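Regulatory protein SWI6 (Saccharomyces cerevisiae, PDB 1SW6) serves as the shared subunit of the yeast transcription complexes SBF and MBF, which drive cell-cycle-dependent gene expression, and is seen here as its ankyrin-repeat domain. Local coordinates at residues T31-S36 with G154-Y159; G164-V169 with Y191-L196; T285-A290 with L317-F322. One frame throughout, in Å; residues are numbered along the deposited sequence.

How the contacts relate
The three contacts sample the ankyrin-repeat domain at three places along the chain. Contact 1 ties a turn near the start of this fragment to the end of the first repeat, contact 2 lies within the second repeat, its centre about 3 Å from the centre of the chain, and contact 3 joins the fourth repeat to the fifth. Contacts 1 and 2 have centres about 11 Å apart and touch directly: Arg-157 O packs against Cys-193 SG at 3.2 Å, and Arg-157 CZ against Pro-192 CG at 3.7 Å. Contact 3 stands apart, its nearest atoms about 11 Å from contact 2 and about 20 Å from contact 1, on the opposite side of the chain's centre from contact 1.

Contact 1: T31-S36 with G154-Y159; sequences THDLTS and GSNRLY
A buried salt bridge, flanked by a histidine-to-backbone hydrogen bond, fastens the type I beta turn of 31-34 to the loop that follows helix 144-152 in the first ankyrin repeat. Asp-33 and Arg-157 carry it. The arginine presents its side, NE and NH2, to the carboxylate: NE reaches OD1 of Asp-33 at 2.7 Å and NH2 reaches OD2 of Asp-33 at 2.8 Å, each on a syn lone pair. The two planes are nearly coplanar, 16° apart. On its anti lone pair OD1 takes a third bond, almost straight, from the backbone N of Arg-157 at 3.0 Å, and the three bonds together leave the carboxylate little freedom to rotate. A bend at chi3 (-65°) turns the guanidinium so that its NE/NH2 side faces the carboxylate, while NH2 also bonds Phe-30 O and NH1 bonds Tyr-189 O. Putting an alanine in place of Asp-33 would probably leave the Arg-157 guanidinium without its counter-charge and the backbone N of Arg-157 without its acceptor.

His-32 works beside this pair. Its NE2 donates to Ser-155 O at 2.8 Å, in the ring plane but well above the carbonyl plane, and Gly-154 CA lies over one ring face, 4.0 Å from the centroid, in a CH-pi contact; Asp-33 CG lies over the other face. At the root of the side chain, Asp-33 CB rests on the amide of Asn-156, whose OD1 accepts from Leu-158 N and so closes an Asx turn. Leu-34 lays CD1 against NH2 of Arg-157 at 3.7 Å. Gly-154, with positive phi, is the C-prime residue of a Schellman motif ending helix 144-152. Helix termination by a Schellman glycine followed by an extended loop is a recurrent feature of ankyrin repeats, here joined to an N-terminal turn by a bidentate salt bridge.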
loop_
_atom_site.group_PDB
_atom_site.type_symbol
_atom_site.label_atom_id
_atom_site.label_comp_id
_atom_site.label_asym_id
_atom_site.label_seq_id
_atom_site.Cartn_x
_atom_site.Cartn_y
_atom_site.Cartn_z
ATOM N N THR A 31 -1.100 -12.947 -26.470
ATOM C CA THR A 31 -2.376 -12.370 -26.904
ATOM C C THR A 31 -3.626 -12.866 -26.182
ATOM O O THR A 31 -4.739 -12.448 -26.510
ATOM C CB THR A 31 -2.597 -12.574 -28.424
ATOM O OG1 THR A 31 -2.345 -13.946 -28.766
ATOM C CG2 THR A 31 -1.680 -11.658 -29.227
ATOM N N HIS A 32 -3.450 -13.742 -25.199
ATOM C CA HIS A 32 -4.587 -14.275 -24.456
ATOM C C HIS A 32 -5.537 -13.177 -23.975
ATOM O O HIS A 32 -6.739 -13.402 -23.850
ATOM C CB HIS A 32 -4.102 -15.073 -23.248
ATOM C CG HIS A 32 -3.330 -14.252 -22.264
ATOM N ND1 HIS A 32 -1.962 -14.095 -22.336
ATOM C CD2 HIS A 32 -3.739 -13.506 -21.212
ATOM C CE1 HIS A 32 -1.563 -13.287 -21.370
ATOM N NE2 HIS A 32 -2.622 -12.916 -20.673
ATOM N N ASP A 33 -4.996 -11.994 -23.702
ATOM C CA ASP A 33 -5.801 -10.874 -23.214
ATOM C C ASP A 33 -6.074 -9.818 -24.271
ATOM O O ASP A 33 -6.744 -8.819 -24.001
ATOM C CB ASP A 33 -5.110 -10.217 -22.014
ATOM C CG ASP A 33 -3.643 -9.908 -22.275
ATOM O OD1 ASP A 33 -2.968 -9.397 -21.359
ATOM O OD2 ASP A 33 -3.154 -10.174 -23.389
ATOM N N LEU A 34 -5.557 -10.045 -25.475
ATOM C CA LEU A 34 -5.722 -9.097 -26.566
ATOM C C LEU A 34 -6.583 -9.663 -27.683
ATOM O O LEU A 34 -6.108 -9.873 -28.798
ATOM C CB LEU A 34 -4.356 -8.712 -27.133
ATOM C CG LEU A 34 -3.294 -8.227 -26.148
ATOM C CD1 LEU A 34 -2.025 -7.877 -26.915
ATOM C CD2 LEU A 34 -3.809 -7.025 -25.386
ATOM N N THR A 35 -7.853 -9.905 -27.388
ATOM C CA THR A 35 -8.758 -10.448 -28.388
ATOM C C THR A 35 -9.778 -9.411 -28.864
ATOM O O THR A 35 -10.274 -9.494 -29.987
ATOM C CB THR A 35 -9.494 -11.697 -27.838
ATOM O OG1 THR A 35 -10.052 -11.397 -26.552
ATOM C CG2 THR A 35 -8.527 -12.873 -27.704
ATOM N N SER A 36 -10.067 -8.428 -28.012
ATOM C CA SER A 36 -11.030 -7.374 -28.330
ATOM C C SER A 36 -10.925 -6.844 -29.755
ATOM O O SER A 36 -9.870 -6.930 -30.391
ATOM C CB SER A 36 -10.873 -6.205 -27.357
ATOM O OG SER A 36 -11.099 -6.618 -26.022
ATOM N N GLY A 154 -1.424 -16.559 -18.330
ATOM C CA GLY A 154 -2.801 -16.107 -18.449
ATOM C C GLY A 154 -3.245 -14.818 -17.793
ATOM O O GLY A 154 -4.341 -14.341 -18.080
ATOM N N SER A 155 -2.432 -14.249 -16.912
ATOM C CA SER A 155 -2.833 -13.011 -16.266
ATOM C C SER A 155 -3.179 -11.951 -17.308
ATOM O O SER A 155 -2.368 -11.635 -18.184
ATOM C CB SER A 155 -1.719 -12.500 -15.354
ATOM O OG SER A 155 -1.529 -13.371 -14.257
ATOM N N ASN A 156 -4.389 -11.410 -17.201
ATOM C CA ASN A 156 -4.869 -10.379 -18.113
ATOM C C ASN A 156 -4.243 -9.055 -17.685
ATOM O O ASN A 156 -4.431 -8.594 -16.553
ATOM C CB ASN A 156 -6.391 -10.288 -18.032
ATOM C CG ASN A 156 -6.981 -9.369 -19.079
ATOM O OD1 ASN A 156 -6.495 -8.257 -19.296
ATOM N ND2 ASN A 156 -8.053 -9.826 -19.728
ATOM N N ARG A 157 -3.502 -8.438 -18.594
ATOM C CA ARG A 157 -2.819 -7.190 -18.297
ATOM C C ARG A 157 -3.693 -5.951 -18.437
ATOM O O ARG A 157 -3.287 -4.857 -18.056
ATOM C CB ARG A 157 -1.604 -7.066 -19.214
ATOM C CG ARG A 157 -0.651 -8.242 -19.094
ATOM C CD ARG A 157 0.291 -8.325 -20.280
ATOM N NE ARG A 157 -0.426 -8.602 -21.523
ATOM C CZ ARG A 157 0.166 -8.850 -22.685
ATOM N NH1 ARG A 157 1.493 -8.856 -22.766
ATOM N NH2 ARG A 157 -0.567 -9.101 -23.765
ATOM N N LEU A 158 -4.898 -6.118 -18.965
ATOM C CA LEU A 158 -5.769 -4.969 -19.181
ATOM C C LEU A 158 -6.694 -4.563 -18.032
ATOM O O LEU A 158 -7.327 -3.512 -18.095
ATOM C CB LEU A 158 -6.605 -5.199 -20.448
ATOM C CG LEU A 158 -5.861 -5.483 -21.762
ATOM C CD1 LEU A 158 -6.853 -5.421 -22.922
ATOM C CD2 LEU A 158 -4.759 -4.455 -21.983
ATOM N N TYR A 159 -6.770 -5.381 -16.985
ATOM C CA TYR A 159 -7.657 -5.078 -15.863
ATOM C C TYR A 159 -7.270 -3.866 -15.028
ATOM O O TYR A 159 -6.136 -3.747 -14.571
ATOM C CB TYR A 159 -7.779 -6.290 -14.933
ATOM C CG TYR A 159 -8.657 -7.404 -15.459
ATOM C CD1 TYR A 159 -9.963 -7.148 -15.872
ATOM C CD2 TYR A 159 -8.197 -8.714 -15.511
ATOM C CE1 TYR A 159 -10.785 -8.168 -16.324
ATOM C CE2 TYR A 159 -9.014 -9.742 -15.959
ATOM C CZ TYR A 159 -10.303 -9.461 -16.362
ATOM O OH TYR A 159 -11.117 -10.468 -16.813
HETATM O O HOH W 1 -9.579 -9.251 -22.072
#

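Contact 2: G164-V169 with Y191-L196; sequences GESCLV and YPCLIL
Leu-168 carries this buried contact, touching Cys-193 at its root and Leu-194 at its tip. Its CB lies 3.5 Å from CB of Cys-193, tighter than usual for two carbons, and 4.0 Å from SG of the same cysteine. With CG anti to the backbone N (chi1 178°), the branch reaches onward, and CD2 meets CD2 of Leu-194, again at 3.5 Å, while still grazing Cys-193 CB. The two leucines cross obliquely at this methyl pair.

Cys-193 meets three consecutive residues of the other segment. Its SG lies 3.8 Å from SG of Cys-167, a packing distance too long for a disulfide, and OG of Ser-166 approaches its CB. Ser-166 CB in turn meets CD1 of Leu-196 at 3.9 Å. No direct hydrogen bond crosses the interface; a water bridges it, 2.9 Å from Ser-166 OG and 2.8 Å from Cys-193 O. Ser-166 is the N-cap of helix 167-173, its OG taking a weak bond from Val-169 N.

The whole contact lies within the second ankyrin repeat, between the start of helix 167-173 and the turn leading from helix 183-190 into strand 196-197. Leu-168 and Leu-194 both reach Ile-204 of helix 204-212, and Leu-194 also packs on Leu-228 and Trp-231 of helix 218-234.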
loop_
_atom_site.group_PDB
_atom_site.type_symbol
_atom_site.label_atom_id
_atom_site.label_comp_id
_atom_site.label_asym_id
_atom_site.label_seq_id
_atom_site.Cartn_x
_atom_site.Cartn_y
_atom_site.Cartn_z
ATOM N N GLY A 164 -9.649 2.076 -11.929
ATOM C CA GLY A 164 -9.425 1.894 -13.353
ATOM C C GLY A 164 -7.940 1.969 -13.676
ATOM O O GLY A 164 -7.535 2.096 -14.835
ATOM N N GLU A 165 -7.119 1.900 -12.636
ATOM C CA GLU A 165 -5.678 1.946 -12.809
ATOM C C GLU A 165 -5.134 0.576 -13.178
ATOM O O GLU A 165 -5.436 -0.422 -12.522
ATOM C CB GLU A 165 -5.029 2.484 -11.532
ATOM C CG GLU A 165 -5.241 3.984 -11.409
ATOM C CD GLU A 165 -4.721 4.584 -10.116
ATOM O OE1 GLU A 165 -3.898 3.938 -9.415
ATOM O OE2 GLU A 165 -5.139 5.729 -9.816
ATOM N N SER A 166 -4.350 0.529 -14.249
ATOM C CA SER A 166 -3.760 -0.725 -14.731
ATOM C C SER A 166 -2.538 -1.105 -13.908
ATOM O O SER A 166 -2.100 -0.340 -13.059
ATOM C CB SER A 166 -3.336 -0.576 -16.188
ATOM O OG SER A 166 -2.266 0.350 -16.279
ATOM N N CYS A 167 -1.982 -2.283 -14.170
ATOM C CA CYS A 167 -0.804 -2.724 -13.437
ATOM C C CYS A 167 0.414 -1.893 -13.810
ATOM O O CYS A 167 1.272 -1.641 -12.971
ATOM C CB CYS A 167 -0.524 -4.219 -13.675
ATOM S SG CYS A 167 -0.328 -4.711 -15.396
ATOM N N LEU A 168 0.498 -1.459 -15.063
ATOM C CA LEU A 168 1.630 -0.641 -15.479
ATOM C C LEU A 168 1.574 0.702 -14.741
ATOM O O LEU A 168 2.605 1.288 -14.432
ATOM C CB LEU A 168 1.619 -0.426 -16.994
ATOM C CG LEU A 168 2.757 0.468 -17.494
ATOM C CD1 LEU A 168 4.085 -0.233 -17.269
ATOM C CD2 LEU A 168 2.559 0.795 -18.981
ATOM N N VAL A 169 0.365 1.183 -14.455
ATOM C CA VAL A 169 0.203 2.439 -13.719
ATOM C C VAL A 169 0.865 2.312 -12.330
ATOM O O VAL A 169 1.403 3.276 -11.798
ATOM C CB VAL A 169 -1.310 2.802 -13.582
ATOM C CG1 VAL A 169 -1.516 3.951 -12.572
ATOM C CG2 VAL A 169 -1.853 3.225 -14.950
ATOM N N TYR A 191 3.519 -3.296 -22.319
ATOM C CA TYR A 191 3.195 -2.234 -23.276
ATOM C C TYR A 191 1.707 -2.154 -23.633
ATOM O O TYR A 191 1.206 -1.073 -23.952
ATOM C CB TYR A 191 4.031 -2.384 -24.562
ATOM C CG TYR A 191 3.692 -3.604 -25.393
ATOM C CD1 TYR A 191 2.567 -3.623 -26.218
ATOM C CD2 TYR A 191 4.468 -4.751 -25.315
ATOM C CE1 TYR A 191 2.221 -4.770 -26.941
ATOM C CE2 TYR A 191 4.138 -5.896 -26.027
ATOM C CZ TYR A 191 3.013 -5.903 -26.838
ATOM O OH TYR A 191 2.690 -7.052 -27.536
ATOM N N PRO A 192 0.976 -3.289 -23.597
ATOM C CA PRO A 192 -0.443 -3.161 -23.942
ATOM C C PRO A 192 -1.168 -2.172 -23.029
ATOM O O PRO A 192 -2.149 -1.566 -23.437
ATOM C CB PRO A 192 -0.971 -4.587 -23.781
ATOM C CG PRO A 192 0.231 -5.433 -24.145
ATOM C CD PRO A 192 1.354 -4.711 -23.445
ATOM N N CYS A 193 -0.682 -2.008 -21.798
ATOM C CA CYS A 193 -1.296 -1.083 -20.845
ATOM C C CYS A 193 -1.111 0.379 -21.246
ATOM O O CYS A 193 -1.855 1.246 -20.806
ATOM C CB CYS A 193 -0.706 -1.281 -19.441
ATOM S SG CYS A 193 -0.863 -2.952 -18.757
ATOM N N LEU A 194 -0.112 0.653 -22.075
ATOM C CA LEU A 194 0.149 2.023 -22.507
ATOM C C LEU A 194 -1.051 2.684 -23.175
ATOM O O LEU A 194 -1.151 3.906 -23.194
ATOM C CB LEU A 194 1.326 2.057 -23.480
ATOM C CG LEU A 194 2.676 1.671 -22.897
ATOM C CD1 LEU A 194 3.715 1.610 -24.009
ATOM C CD2 LEU A 194 3.067 2.699 -21.833
ATOM N N ILE A 195 -1.964 1.892 -23.731
ATOM C CA ILE A 195 -3.119 2.491 -24.394
ATOM C C ILE A 195 -4.331 2.643 -23.482
ATOM O O ILE A 195 -5.383 3.114 -23.914
ATOM C CB ILE A 195 -3.543 1.680 -25.634
ATOM C CG1 ILE A 195 -4.220 0.377 -25.207
ATOM C CG2 ILE A 195 -2.323 1.411 -26.512
ATOM C CD1 ILE A 195 -4.919 -0.335 -26.340
ATOM N N LEU A 196 -4.174 2.278 -22.214
ATOM C CA LEU A 196 -5.264 2.354 -21.248
ATOM C C LEU A 196 -5.363 3.662 -20.442
ATOM O O LEU A 196 -4.352 4.226 -20.022
ATOM C CB LEU A 196 -5.147 1.181 -20.266
ATOM C CG LEU A 196 -5.020 -0.227 -20.852
ATOM C CD1 LEU A 196 -4.812 -1.257 -19.727
ATOM C CD2 LEU A 196 -6.279 -0.542 -21.648
HETATM O O HOH W 2 -2.158 2.408 -18.256
#

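Contact 3: T285-A290 with L317-F322; sequences TCLNIA and LRPVDF
The backbones come nearest where Asn-288, in the first turn of helix 286-293, faces Pro-319, the first residue of the short 3-10 segment 319-321, their CA atoms 4.8 Å apart. Pro-319 is the centre of the contact. Its CG lies 3.6 Å from Asn-288 CA and 3.8 Å from Leu-287 CG, so the CG corner of the ring is seated against the helix between these two neighbours. Leu-287, with CG anti to the backbone N (chi1 176°), sets its CG and CD2 against CB and CG of the proline at a slant, while Asn-288 crosses the ring at about a right angle.

The Asn-288 amide is divided between two kinds of partner. ND2 donates to Leu-317 O at 3.0 Å; the acceptor is in the amide plane, but the donor stands well above the carbonyl plane, 50° out of it. OD1 instead rests against Pro-319 CD at 3.6 Å and meets the Phe-322 ring at its edge, 3.9 Å from CE1. At the head of the helix, Thr-285 is the N-cap: its OG1 accepts from Asn-288 N at 3.1 Å, so the backbone of the residue that donates across the interface is tied into the cap.

On the far segment, Arg-318 and Asp-321 pair across the 3-10 turn. Asp-321 OD2 accepts from Arg-318 N at 2.8 Å, and OD1 forms a salt bridge with Arg-318 NH2. Val-320 CG2 lies over the guanidinium.

This contact joins the fourth ankyrin repeat to the fifth. One hydrogen bond, made by an asparagine amide to a main-chain carbonyl, supplies the direct polar link across it, and the remaining contacts are van der Waals ones around the proline, some made by the amide oxygen; no charge pair crosses the interface, so cohesion there probably rests mainly on close fit.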
loop_
_atom_site.group_PDB
_atom_site.type_symbol
_atom_site.label_atom_id
_atom_site.label_comp_id
_atom_site.label_asym_id
_atom_site.label_seq_id
_atom_site.Cartn_x
_atom_site.Cartn_y
_atom_site.Cartn_z
ATOM N N THR A 285 -3.767 18.252 -19.427
ATOM C CA THR A 285 -2.803 17.429 -20.128
ATOM C C THR A 285 -1.777 17.156 -19.022
ATOM O O THR A 285 -1.793 17.835 -17.992
ATOM C CB THR A 285 -2.124 18.198 -21.251
ATOM O OG1 THR A 285 -1.557 19.396 -20.723
ATOM C CG2 THR A 285 -3.115 18.531 -22.344
ATOM N N CYS A 286 -0.893 16.180 -19.206
ATOM C CA CYS A 286 0.083 15.929 -18.160
ATOM C C CYS A 286 0.933 17.188 -17.981
ATOM O O CYS A 286 1.370 17.513 -16.876
ATOM C CB CYS A 286 0.939 14.691 -18.484
ATOM S SG CYS A 286 1.957 14.719 -19.984
ATOM N N LEU A 287 1.129 17.928 -19.062
ATOM C CA LEU A 287 1.908 19.159 -18.986
ATOM C C LEU A 287 1.247 20.196 -18.073
ATOM O O LEU A 287 1.934 20.898 -17.329
ATOM C CB LEU A 287 2.090 19.767 -20.380
ATOM C CG LEU A 287 2.818 21.107 -20.415
ATOM C CD1 LEU A 287 4.231 20.944 -19.840
ATOM C CD2 LEU A 287 2.857 21.631 -21.849
ATOM N N ASN A 288 -0.081 20.296 -18.149
ATOM C CA ASN A 288 -0.828 21.261 -17.339
ATOM C C ASN A 288 -0.777 20.885 -15.854
ATOM O O ASN A 288 -0.730 21.756 -14.991
ATOM C CB ASN A 288 -2.284 21.357 -17.818
ATOM C CG ASN A 288 -2.872 22.758 -17.614
ATOM O OD1 ASN A 288 -2.247 23.612 -16.992
ATOM N ND2 ASN A 288 -4.078 22.991 -18.135
ATOM N N ILE A 289 -0.798 19.585 -15.563
ATOM C CA ILE A 289 -0.704 19.094 -14.189
ATOM C C ILE A 289 0.708 19.405 -13.698
ATOM O O ILE A 289 0.917 19.803 -12.548
ATOM C CB ILE A 289 -0.921 17.561 -14.128
ATOM C CG1 ILE A 289 -2.406 17.235 -14.332
ATOM C CG2 ILE A 289 -0.381 16.999 -12.809
ATOM C CD1 ILE A 289 -2.695 15.758 -14.496
ATOM N N ALA A 290 1.677 19.228 -14.585
ATOM C CA ALA A 290 3.070 19.474 -14.255
ATOM C C ALA A 290 3.366 20.956 -14.012
ATOM O O ALA A 290 4.157 21.296 -13.138
ATOM C CB ALA A 290 3.976 18.936 -15.379
ATOM N N LEU A 317 -7.626 27.356 -17.895
ATOM C CA LEU A 317 -6.208 27.407 -17.544
ATOM C C LEU A 317 -5.329 26.585 -18.496
ATOM O O LEU A 317 -5.655 25.454 -18.859
ATOM C CB LEU A 317 -6.009 26.914 -16.105
ATOM C CG LEU A 317 -6.778 27.693 -15.033
ATOM C CD1 LEU A 317 -6.583 27.038 -13.670
ATOM C CD2 LEU A 317 -6.297 29.140 -15.011
ATOM N N ARG A 318 -4.207 27.173 -18.888
ATOM C CA ARG A 318 -3.256 26.540 -19.791
ATOM C C ARG A 318 -1.883 26.572 -19.131
ATOM O O ARG A 318 -1.616 27.430 -18.293
ATOM C CB ARG A 318 -3.197 27.312 -21.109
ATOM C CG ARG A 318 -4.552 27.532 -21.772
ATOM C CD ARG A 318 -4.465 28.664 -22.781
ATOM N NE ARG A 318 -3.980 29.875 -22.127
ATOM C CZ ARG A 318 -3.459 30.919 -22.760
ATOM N NH1 ARG A 318 -3.351 30.916 -24.080
ATOM N NH2 ARG A 318 -3.022 31.958 -22.060
ATOM N N PRO A 319 -0.993 25.636 -19.499
ATOM C CA PRO A 319 0.353 25.591 -18.925
ATOM C C PRO A 319 1.085 26.921 -19.016
ATOM O O PRO A 319 1.846 27.268 -18.117
ATOM C CB PRO A 319 1.035 24.501 -19.746
ATOM C CG PRO A 319 -0.084 23.540 -19.982
ATOM C CD PRO A 319 -1.220 24.472 -20.375
ATOM N N VAL A 320 0.871 27.666 -20.104
ATOM C CA VAL A 320 1.543 28.957 -20.249
ATOM C C VAL A 320 1.134 29.918 -19.140
ATOM O O VAL A 320 1.865 30.859 -18.830
ATOM C CB VAL A 320 1.273 29.626 -21.630
ATOM C CG1 VAL A 320 1.986 28.837 -22.727
ATOM C CG2 VAL A 320 -0.227 29.706 -21.909
ATOM N N ASP A 321 -0.019 29.670 -18.529
ATOM C CA ASP A 321 -0.493 30.533 -17.450
ATOM C C ASP A 321 0.311 30.324 -16.176
ATOM O O ASP A 321 0.252 31.149 -15.260
ATOM C CB ASP A 321 -1.976 30.286 -17.169
ATOM C CG ASP A 321 -2.850 30.615 -18.360
ATOM O OD1 ASP A 321 -2.541 31.606 -19.063
ATOM O OD2 ASP A 321 -3.848 29.895 -18.590
ATOM N N PHE A 322 1.050 29.218 -16.108
ATOM C CA PHE A 322 1.883 28.928 -14.945
ATOM C C PHE A 322 3.346 29.124 -15.318
ATOM O O PHE A 322 4.245 28.682 -14.607
ATOM C CB PHE A 322 1.665 27.493 -14.448
ATOM C CG PHE A 322 0.281 27.239 -13.928
ATOM C CD1 PHE A 322 -0.612 26.439 -14.642
ATOM C CD2 PHE A 322 -0.147 27.834 -12.744
ATOM C CE1 PHE A 322 -1.916 26.239 -14.185
ATOM C CE2 PHE A 322 -1.442 27.644 -12.277
ATOM C CZ PHE A 322 -2.332 26.845 -12.999
#